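Local structure of putative lipoprotein GNA1162 (Neisseria meningitidis, 4HRV) at residues Ser15-Pro20 against Gln80-Asp85; Asp85-Ile90 against Val115-Gly120; Ile90-Tyr95 against Val108-Arg113. The protein is of unknown function but belongs to the GNA1162-like (DUF799) family of putative bacterial lipoproteins, represented here by a large part of the whole protein. The protein carries 3 engineered substitutions. All blocks are in the same frame, centred on the assembly; numbering follows the deposited sequence.

Contact 1. Residues Ser15-Pro20 against Gln80-Asp85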
loop_
_atom_site.group_PDB
_atom_site.type_symbol
_atom_site.label_atom_id
_atom_site.label_comp_id
_atom_site.label_asym_id
_atom_site.label_seq_id
_atom_site.Cartn_x
_atom_site.Cartn_y
_atom_site.Cartn_z
ATOM N N SER B 15 -8.861 -13.689 17.412
ATOM C CA SER B 15 -7.460 -14.125 17.405
ATOM C C SER B 15 -6.984 -14.659 16.049
ATOM O O SER B 15 -7.602 -15.531 15.450
ATOM C CB SER B 15 -7.190 -15.158 18.503
ATOM O OG SER B 15 -7.774 -16.409 18.209
ATOM N N ILE B 16 -5.857 -14.139 15.588
ATOM C CA ILE B 16 -5.363 -14.473 14.266
ATOM C C ILE B 16 -3.952 -15.020 14.323
ATOM O O ILE B 16 -3.038 -14.350 14.814
ATOM C CB ILE B 16 -5.351 -13.247 13.363
ATOM C CG1 ILE B 16 -6.776 -12.751 13.118
ATOM C CG2 ILE B 16 -4.654 -13.551 12.046
ATOM C CD1 ILE B 16 -6.816 -11.510 12.221
ATOM N N LEU B 17 -3.796 -16.233 13.800
ATOM C CA LEU B 17 -2.490 -16.836 13.576
ATOM C C LEU B 17 -1.965 -16.428 12.198
ATOM O O LEU B 17 -2.571 -16.733 11.167
ATOM C CB LEU B 17 -2.589 -18.369 13.659
ATOM C CG LEU B 17 -1.299 -19.153 13.406
ATOM C CD1 LEU B 17 -0.280 -18.837 14.482
ATOM C CD2 LEU B 17 -1.556 -20.672 13.343
ATOM N N VAL B 18 -0.848 -15.712 12.182
ATOM C CA VAL B 18 -0.160 -15.453 10.932
ATOM C C VAL B 18 0.960 -16.457 10.768
ATOM O O VAL B 18 1.900 -16.506 11.569
ATOM C CB VAL B 18 0.387 -14.015 10.846
ATOM C CG1 VAL B 18 0.850 -13.730 9.420
ATOM C CG2 VAL B 18 -0.702 -13.023 11.281
ATOM N N VAL B 19 0.845 -17.291 9.740
ATOM C CA VAL B 19 1.871 -18.287 9.489
ATOM C C VAL B 19 2.955 -17.662 8.614
ATOM O O VAL B 19 2.705 -16.674 7.930
ATOM C CB VAL B 19 1.315 -19.557 8.811
ATOM C CG1 VAL B 19 0.330 -20.291 9.746
ATOM C CG2 VAL B 19 0.691 -19.219 7.486
ATOM N N PRO B 20 4.171 -18.221 8.664
ATOM C CA PRO B 20 5.258 -17.738 7.809
ATOM C C PRO B 20 4.786 -17.625 6.371
ATOM O O PRO B 20 4.243 -18.585 5.824
ATOM C CB PRO B 20 6.312 -18.834 7.937
ATOM C CG PRO B 20 6.112 -19.373 9.304
ATOM C CD PRO B 20 4.619 -19.275 9.588
ATOM N N GLN B 80 -5.795 -26.765 16.793
ATOM C CA GLN B 80 -5.462 -27.711 17.857
ATOM C C GLN B 80 -4.191 -27.283 18.589
ATOM O O GLN B 80 -4.039 -27.537 19.784
ATOM C CB GLN B 80 -5.274 -29.139 17.317
ATOM C CG GLN B 80 -6.544 -29.864 16.880
ATOM C CD GLN B 80 -6.276 -31.309 16.439
ATOM O OE1 GLN B 80 -6.617 -31.709 15.324
ATOM N NE2 GLN B 80 -5.666 -32.093 17.323
ATOM N N ILE B 81 -3.269 -26.648 17.874
ATOM C CA ILE B 81 -2.011 -26.244 18.489
ATOM C C ILE B 81 -2.102 -24.903 19.196
ATOM O O ILE B 81 -1.703 -24.771 20.352
ATOM C CB ILE B 81 -0.875 -26.170 17.463
ATOM C CG1 ILE B 81 -0.553 -27.570 16.941
ATOM C CG2 ILE B 81 0.350 -25.483 18.091
ATOM C CD1 ILE B 81 0.296 -27.584 15.671
ATOM N N PHE B 82 -2.651 -23.910 18.505
ATOM C CA PHE B 82 -2.592 -22.538 18.982
ATOM C C PHE B 82 -3.884 -22.011 19.632
ATOM O O PHE B 82 -3.846 -21.016 20.362
ATOM C CB PHE B 82 -2.246 -21.609 17.822
ATOM C CG PHE B 82 -0.862 -21.785 17.263
ATOM C CD1 PHE B 82 0.223 -21.143 17.845
ATOM C CD2 PHE B 82 -0.656 -22.526 16.112
ATOM C CE1 PHE B 82 1.505 -21.271 17.305
ATOM C CE2 PHE B 82 0.620 -22.657 15.569
ATOM C CZ PHE B 82 1.698 -22.029 16.176
ATOM N N GLY B 83 -5.020 -22.628 19.325
ATOM C CA GLY B 83 -6.296 -22.133 19.827
ATOM C C GLY B 83 -6.802 -20.887 19.119
ATOM O O GLY B 83 -7.700 -20.204 19.616
ATOM N N ASN B 84 -6.213 -20.581 17.962
ATOM C CA ASN B 84 -6.588 -19.419 17.159
ATOM C C ASN B 84 -7.962 -19.526 16.468
ATOM O O ASN B 84 -8.352 -20.592 16.013
ATOM C CB ASN B 84 -5.505 -19.159 16.095
ATOM C CG ASN B 84 -5.298 -20.344 15.167
ATOM O OD1 ASN B 84 -5.497 -20.234 13.963
ATOM N ND2 ASN B 84 -4.902 -21.484 15.724
ATOM N N ASP B 85 -8.673 -18.406 16.360
ATOM C CA ASP B 85 -9.931 -18.378 15.612
ATOM C C ASP B 85 -9.706 -18.418 14.096
ATOM O O ASP B 85 -10.483 -19.021 13.362
ATOM C CB ASP B 85 -10.737 -17.122 15.943
ATOM C CG ASP B 85 -11.100 -17.019 17.414
ATOM O OD1 ASP B 85 -11.505 -18.033 18.014
ATOM O OD2 ASP B 85 -10.989 -15.902 17.964
#
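The ring of Phe-82 takes Leu-17 on one face and its own helix neighbour, Ile-81, on the other. Leu-17 CD1 sits 3.9 Å from the centroid of the Phe-82 ring and only 2° off the ring normal, a CH-pi contact centred over the face. Ile-81 CG2 is displaced toward the rim of the opposite face. The second methyl of Leu-17 shifts to one side of the ring, where CD2 lies 3.5 Å from Phe-82 CD2. With CG of Leu-17 anti to its own backbone N (chi1 178°), both methyls are directed at the helix end, and the two side chains meet at about a right angle. The amide of Asn-84 is the other flat group on Leu-17: OD1 of Asn-84 touches Leu-17 CB at 3.5 Å, a van der Waals approach to a carbon; the polar partner of Asn-84 OD1 is Ser-117 OG.

The polar half joins Ser-15 to Asp-85. Ser-15 OG accepts a bond of 2.9 Å from Asp-85 N. In return Ser-15 N donates to Asp-85 OD2 over 3.1 Å, almost straight at 175°, meeting that oxygen on its anti side and somewhat out of the carboxylate plane. Two weak hydrogen bonds, Asp-85 N to Ser-15 O and Ser-15 OG to Asp-85 OD2, complete the set, and OD1 of Asp-85 pairs with Arg-118. Gly-83, with positive phi, is where the chain leaves the helix between the apolar and polar parts.

Leu-17 also packs on Val-55, and Phe-82 on Thr-58 and Phe-59, all from helix 52-61. The contact thus brings the C-terminal end of helix 75-82 against strand 15-23, just before the chain enters strand 86-99, the parallel neighbour of 15-23.

Contact 2. Residues Asp85-Ile90 against Val115-Gly120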
loop_
_atom_site.group_PDB
_atom_site.type_symbol
_atom_site.label_atom_id
_atom_site.label_comp_id
_atom_site.label_asym_id
_atom_site.label_seq_id
_atom_site.Cartn_x
_atom_site.Cartn_y
_atom_site.Cartn_z
ATOM N N ASP B 85 -8.673 -18.406 16.360
ATOM C CA ASP B 85 -9.931 -18.378 15.612
ATOM C C ASP B 85 -9.706 -18.418 14.096
ATOM O O ASP B 85 -10.483 -19.021 13.362
ATOM C CB ASP B 85 -10.737 -17.122 15.943
ATOM C CG ASP B 85 -11.100 -17.019 17.414
ATOM O OD1 ASP B 85 -11.505 -18.033 18.014
ATOM O OD2 ASP B 85 -10.989 -15.902 17.964
ATOM N N ALA B 86 -8.658 -17.758 13.619
ATOM C CA ALA B 86 -8.444 -17.689 12.180
ATOM C C ALA B 86 -6.976 -17.772 11.825
ATOM O O ALA B 86 -6.110 -17.554 12.670
ATOM C CB ALA B 86 -9.068 -16.416 11.616
ATOM N N VAL B 87 -6.698 -18.095 10.568
ATOM C CA VAL B 87 -5.326 -18.173 10.098
ATOM C C VAL B 87 -5.174 -17.241 8.932
ATOM O O VAL B 87 -6.014 -17.209 8.028
ATOM C CB VAL B 87 -4.952 -19.602 9.624
ATOM C CG1 VAL B 87 -3.465 -19.689 9.295
ATOM C CG2 VAL B 87 -5.330 -20.620 10.684
ATOM N N LEU B 88 -4.091 -16.477 8.955
ATOM C CA LEU B 88 -3.788 -15.564 7.868
ATOM C C LEU B 88 -2.662 -16.116 7.018
ATOM O O LEU B 88 -1.564 -16.374 7.513
ATOM C CB LEU B 88 -3.434 -14.181 8.429
ATOM C CG LEU B 88 -3.049 -13.117 7.395
ATOM C CD1 LEU B 88 -4.257 -12.724 6.545
ATOM C CD2 LEU B 88 -2.470 -11.904 8.107
ATOM N N TYR B 89 -2.959 -16.342 5.742
ATOM C CA TYR B 89 -1.971 -16.855 4.801
ATOM C C TYR B 89 -1.524 -15.741 3.849
ATOM O O TYR B 89 -2.342 -15.164 3.127
ATOM C CB TYR B 89 -2.553 -17.990 3.963
ATOM C CG TYR B 89 -2.963 -19.212 4.761
ATOM C CD1 TYR B 89 -4.299 -19.469 5.046
ATOM C CD2 TYR B 89 -2.003 -20.119 5.229
ATOM C CE1 TYR B 89 -4.673 -20.611 5.782
ATOM C CE2 TYR B 89 -2.375 -21.246 5.968
ATOM C CZ TYR B 89 -3.702 -21.488 6.227
ATOM O OH TYR B 89 -4.065 -22.595 6.968
ATOM N N ILE B 90 -0.229 -15.469 3.827
ATOM C CA ILE B 90 0.310 -14.475 2.893
ATOM C C ILE B 90 1.243 -15.147 1.901
ATOM O O ILE B 90 2.046 -15.989 2.283
ATOM C CB ILE B 90 1.092 -13.407 3.640
ATOM C CG1 ILE B 90 0.177 -12.709 4.658
ATOM C CG2 ILE B 90 1.718 -12.406 2.658
ATOM C CD1 ILE B 90 0.927 -11.863 5.649
ATOM N N VAL B 115 -8.628 -17.242 6.897
ATOM C CA VAL B 115 -9.572 -18.349 6.985
ATOM C C VAL B 115 -9.936 -18.731 8.412
ATOM O O VAL B 115 -9.107 -18.714 9.316
ATOM C CB VAL B 115 -9.099 -19.609 6.218
ATOM C CG1 VAL B 115 -8.536 -19.232 4.884
ATOM C CG2 VAL B 115 -8.095 -20.406 7.033
ATOM N N ASP B 116 -11.199 -19.090 8.589
ATOM C CA ASP B 116 -11.697 -19.582 9.856
ATOM C C ASP B 116 -10.960 -20.881 10.174
ATOM O O ASP B 116 -10.936 -21.799 9.366
ATOM C CB ASP B 116 -13.209 -19.802 9.740
ATOM C CG ASP B 116 -13.843 -20.293 11.036
ATOM O OD1 ASP B 116 -13.301 -21.222 11.669
ATOM O OD2 ASP B 116 -14.900 -19.743 11.411
ATOM N N SER B 117 -10.334 -20.943 11.340
ATOM C CA SER B 117 -9.436 -22.045 11.638
ATOM C C SER B 117 -10.198 -23.306 12.035
ATOM O O SER B 117 -9.631 -24.394 12.032
ATOM C CB SER B 117 -8.436 -21.656 12.734
ATOM O OG SER B 117 -7.286 -22.495 12.699
ATOM N N ARG B 118 -11.479 -23.151 12.364
ATOM C CA ARG B 118 -12.317 -24.283 12.753
ATOM C C ARG B 118 -12.924 -25.041 11.562
ATOM O O ARG B 118 -13.074 -26.257 11.619
ATOM C CB ARG B 118 -13.416 -23.839 13.729
ATOM C CG ARG B 118 -12.876 -23.325 15.054
ATOM C CD ARG B 118 -13.975 -22.880 16.007
ATOM N NE ARG B 118 -13.473 -22.688 17.368
ATOM C CZ ARG B 118 -12.941 -21.558 17.823
ATOM N NH1 ARG B 118 -12.836 -20.496 17.030
ATOM N NH2 ARG B 118 -12.516 -21.485 19.076
ATOM N N ASN B 119 -13.265 -24.340 10.483
ATOM C CA ASN B 119 -13.908 -25.011 9.351
ATOM C C ASN B 119 -13.308 -24.701 7.988
ATOM O O ASN B 119 -13.817 -25.152 6.961
ATOM C CB ASN B 119 -15.413 -24.724 9.335
ATOM C CG ASN B 119 -15.722 -23.240 9.242
ATOM O OD1 ASN B 119 -16.776 -22.788 9.689
ATOM N ND2 ASN B 119 -14.797 -22.472 8.681
ATOM N N GLY B 120 -12.240 -23.913 7.978
ATOM C CA GLY B 120 -11.524 -23.649 6.758
ATOM C C GLY B 120 -12.222 -22.651 5.857
ATOM O O GLY B 120 -11.795 -22.461 4.732
#
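Val-115 and Val-87 form an antiparallel hydrogen-bonded pair: Val-115 N reaches Val-87 O over 2.8 Å, and Val-87 N reaches Val-115 O, again over 2.8 Å. Their side chains share one sheet face, where Val-115 CG2 approaches the edge of the Tyr-89 ring at CE1 (3.6 Å). Asp-116 is the non-hydrogen-bonded partner of Ala-86, with CA atoms 4.4 Å apart. Its OD1 accepts from Arg-118 N at 2.7 Å, an Asx turn that bends the chain. Beyond the last bridge, Ser-117 N donates to Asp-85 O over 2.8 Å at 170°. Ser-117 OG lies 3.4 Å from Val-87 CG2 and within bonding reach of both Pro-75 O, its strongest partner, and Asn-84 OD1, so its single proton must serve one or be shared. Arg-118, extended from CG to NE, runs alongside Asp-85. Its NH1 forms a salt bridge to Asp-85 OD1 (3.0 Å, 175°), which lies near the guanidinium plane although the two flat groups are 32° apart.

This open end of the 86-99/104-116 beta hairpin, away from the turn, has helix 75-82 over its Val-87 face through Leu-78, strand 15-23 along the other edge of strand 86-99, and Leu-88 packed on Met-144 of the second subunit.

Contact 3. Residues Ile90-Tyr95 against Val108-Arg113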
loop_
_atom_site.group_PDB
_atom_site.type_symbol
_atom_site.label_atom_id
_atom_site.label_comp_id
_atom_site.label_asym_id
_atom_site.label_seq_id
_atom_site.Cartn_x
_atom_site.Cartn_y
_atom_site.Cartn_z
ATOM N N ILE B 90 -0.229 -15.469 3.827
ATOM C CA ILE B 90 0.310 -14.475 2.893
ATOM C C ILE B 90 1.243 -15.147 1.901
ATOM O O ILE B 90 2.046 -15.989 2.283
ATOM C CB ILE B 90 1.092 -13.407 3.640
ATOM C CG1 ILE B 90 0.177 -12.709 4.658
ATOM C CG2 ILE B 90 1.718 -12.406 2.658
ATOM C CD1 ILE B 90 0.927 -11.863 5.649
ATOM N N THR B 91 1.128 -14.769 0.633
ATOM C CA THR B 91 2.031 -15.225 -0.413
ATOM C C THR B 91 2.614 -14.033 -1.190
ATOM O O THR B 91 1.876 -13.191 -1.702
ATOM C CB THR B 91 1.309 -16.169 -1.395
ATOM O OG1 THR B 91 0.826 -17.305 -0.681
ATOM C CG2 THR B 91 2.247 -16.635 -2.507
ATOM N N VAL B 92 3.939 -13.961 -1.239
ATOM C CA VAL B 92 4.624 -12.988 -2.078
ATOM C C VAL B 92 4.784 -13.585 -3.473
ATOM O O VAL B 92 5.445 -14.617 -3.644
ATOM C CB VAL B 92 6.010 -12.630 -1.516
ATOM C CG1 VAL B 92 6.805 -11.770 -2.534
ATOM C CG2 VAL B 92 5.865 -11.900 -0.195
ATOM N N THR B 93 4.163 -12.946 -4.461
ATOM C CA THR B 93 4.143 -13.468 -5.822
ATOM C C THR B 93 5.153 -12.755 -6.712
ATOM O O THR B 93 5.560 -13.277 -7.754
ATOM C CB THR B 93 2.740 -13.336 -6.435
ATOM O OG1 THR B 93 2.361 -11.950 -6.479
ATOM C CG2 THR B 93 1.739 -14.100 -5.597
ATOM N N GLU B 94 5.558 -11.558 -6.304
ATOM C CA GLU B 94 6.602 -10.847 -7.026
ATOM C C GLU B 94 7.544 -10.095 -6.085
ATOM O O GLU B 94 7.123 -9.530 -5.086
ATOM C CB GLU B 94 5.984 -9.891 -8.050
ATOM C CG GLU B 94 6.986 -9.334 -9.028
ATOM C CD GLU B 94 6.331 -8.726 -10.253
ATOM O OE1 GLU B 94 6.939 -8.789 -11.346
ATOM O OE2 GLU B 94 5.207 -8.189 -10.118
ATOM N N TYR B 95 8.827 -10.088 -6.411
ATOM C CA TYR B 95 9.793 -9.346 -5.620
ATOM C C TYR B 95 11.071 -9.165 -6.408
ATOM O O TYR B 95 11.758 -10.138 -6.721
ATOM C CB TYR B 95 10.103 -10.082 -4.321
ATOM C CG TYR B 95 10.993 -9.321 -3.360
ATOM C CD1 TYR B 95 12.377 -9.271 -3.542
ATOM C CD2 TYR B 95 10.455 -8.667 -2.260
ATOM C CE1 TYR B 95 13.194 -8.584 -2.654
ATOM C CE2 TYR B 95 11.262 -7.982 -1.368
ATOM C CZ TYR B 95 12.626 -7.937 -1.571
ATOM O OH TYR B 95 13.414 -7.251 -0.679
ATOM N N VAL B 108 6.958 -5.160 -5.657
ATOM C CA VAL B 108 6.589 -6.225 -4.732
ATOM C C VAL B 108 5.083 -6.433 -4.825
ATOM O O VAL B 108 4.319 -5.473 -4.792
ATOM C CB VAL B 108 6.955 -5.894 -3.272
ATOM C CG1 VAL B 108 6.596 -7.084 -2.352
ATOM C CG2 VAL B 108 8.424 -5.607 -3.160
ATOM N N SER B 109 4.661 -7.687 -4.958
ATOM C CA SER B 109 3.248 -8.010 -5.009
ATOM C C SER B 109 3.017 -9.192 -4.075
ATOM O O SER B 109 3.843 -10.107 -4.002
ATOM C CB SER B 109 2.816 -8.388 -6.423
ATOM O OG SER B 109 3.204 -7.413 -7.370
ATOM N N ALA B 110 1.907 -9.150 -3.356
ATOM C CA ALA B 110 1.554 -10.200 -2.417
ATOM C C ALA B 110 0.044 -10.350 -2.398
ATOM O O ALA B 110 -0.695 -9.426 -2.742
ATOM C CB ALA B 110 2.075 -9.878 -1.027
ATOM N N LYS B 111 -0.410 -11.529 -2.011
ATOM C CA LYS B 111 -1.818 -11.797 -1.908
ATOM C C LYS B 111 -2.025 -12.497 -0.573
ATOM O O LYS B 111 -1.098 -13.088 -0.026
ATOM C CB LYS B 111 -2.278 -12.661 -3.078
ATOM C CG LYS B 111 -1.590 -14.016 -3.169
ATOM C CD LYS B 111 -1.993 -14.730 -4.452
ATOM C CE LYS B 111 -1.310 -16.082 -4.582
ATOM N NZ LYS B 111 -1.672 -16.759 -5.859
ATOM N N ALA B 112 -3.218 -12.382 -0.014
ATOM C CA ALA B 112 -3.461 -12.964 1.295
ATOM C C ALA B 112 -4.900 -13.397 1.430
ATOM O O ALA B 112 -5.774 -12.900 0.722
ATOM C CB ALA B 112 -3.094 -11.990 2.397
ATOM N N ARG B 113 -5.136 -14.359 2.319
ATOM C CA ARG B 113 -6.484 -14.752 2.647
ATOM C C ARG B 113 -6.575 -15.083 4.128
ATOM O O ARG B 113 -5.644 -15.644 4.704
ATOM C CB ARG B 113 -6.914 -15.947 1.795
ATOM C CG ARG B 113 -6.182 -17.237 2.101
ATOM C CD ARG B 113 -6.552 -18.328 1.102
ATOM N NE ARG B 113 -6.193 -19.654 1.606
ATOM C CZ ARG B 113 -4.956 -20.141 1.574
ATOM N NH1 ARG B 113 -3.975 -19.409 1.062
ATOM N NH2 ARG B 113 -4.701 -21.347 2.053
#
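From Ile-90 opposite Ala-112 to Tyr-95 opposite Val-108 the strands run antiparallel, their axes 4.5 Å apart at closest approach and 156° between directions, with the register shifting by one after Val-92. At the shift, Thr-93 N (2.9 Å) and Glu-94 N (3.2 Å) both donate to Ser-109 O, from the same face of its carbonyl plane.

On one sheet face Lys-111 lies with Thr-91, Glu-94 and Ser-109. With CG between its backbone N and carbonyl carbon (chi1 60°) and the chain extended beyond, Lys-111 runs alongside Thr-91, CG being 4.0 Å from Thr-91 CB, and crosses Thr-93 at about a right angle, where CE meets Thr-93 CG2 at 3.8 Å. Ser-109 OG is bonded to Ser-129 OG of strand 122-133. The opposite face is mostly apolar: Ile-90 CG1 rests 4.0 Å from Ala-112 CB, and Tyr-95 lies beside Val-108, with CD2 of the ring 3.8 Å from Val-108 CG2. Ala-110 and Val-108 pack there on Val-149 and Ile-153 of the second subunit.

Two residues, Thr-93 and Glu-94, set against the single Ser-109 define a classic beta bulge within a long antiparallel hairpin.

The three contacts follow one mixed sheet in which strand 86-99 lies between strands 15-23 and 104-116. Contact 1 closes first along the chain, after an excursion of which about half is helix, and hands over to contact 2 at the shared Asp-85; their centres are about 8 Å apart. Contacts 2 and 3 share Ile-90 and both belong to the hairpin 86-99/104-116, with contact 3 nearer its turn and the centres about 17 Å apart. The centres of contacts 1 and 3 are about 20 Å apart. Strand 86-99 pairs in parallel with 15-23 on one edge and antiparallel with 104-116 on the other, and Leu-88, Tyr-95, Val-108 and Ala-110 pack against the second copy in the assembly.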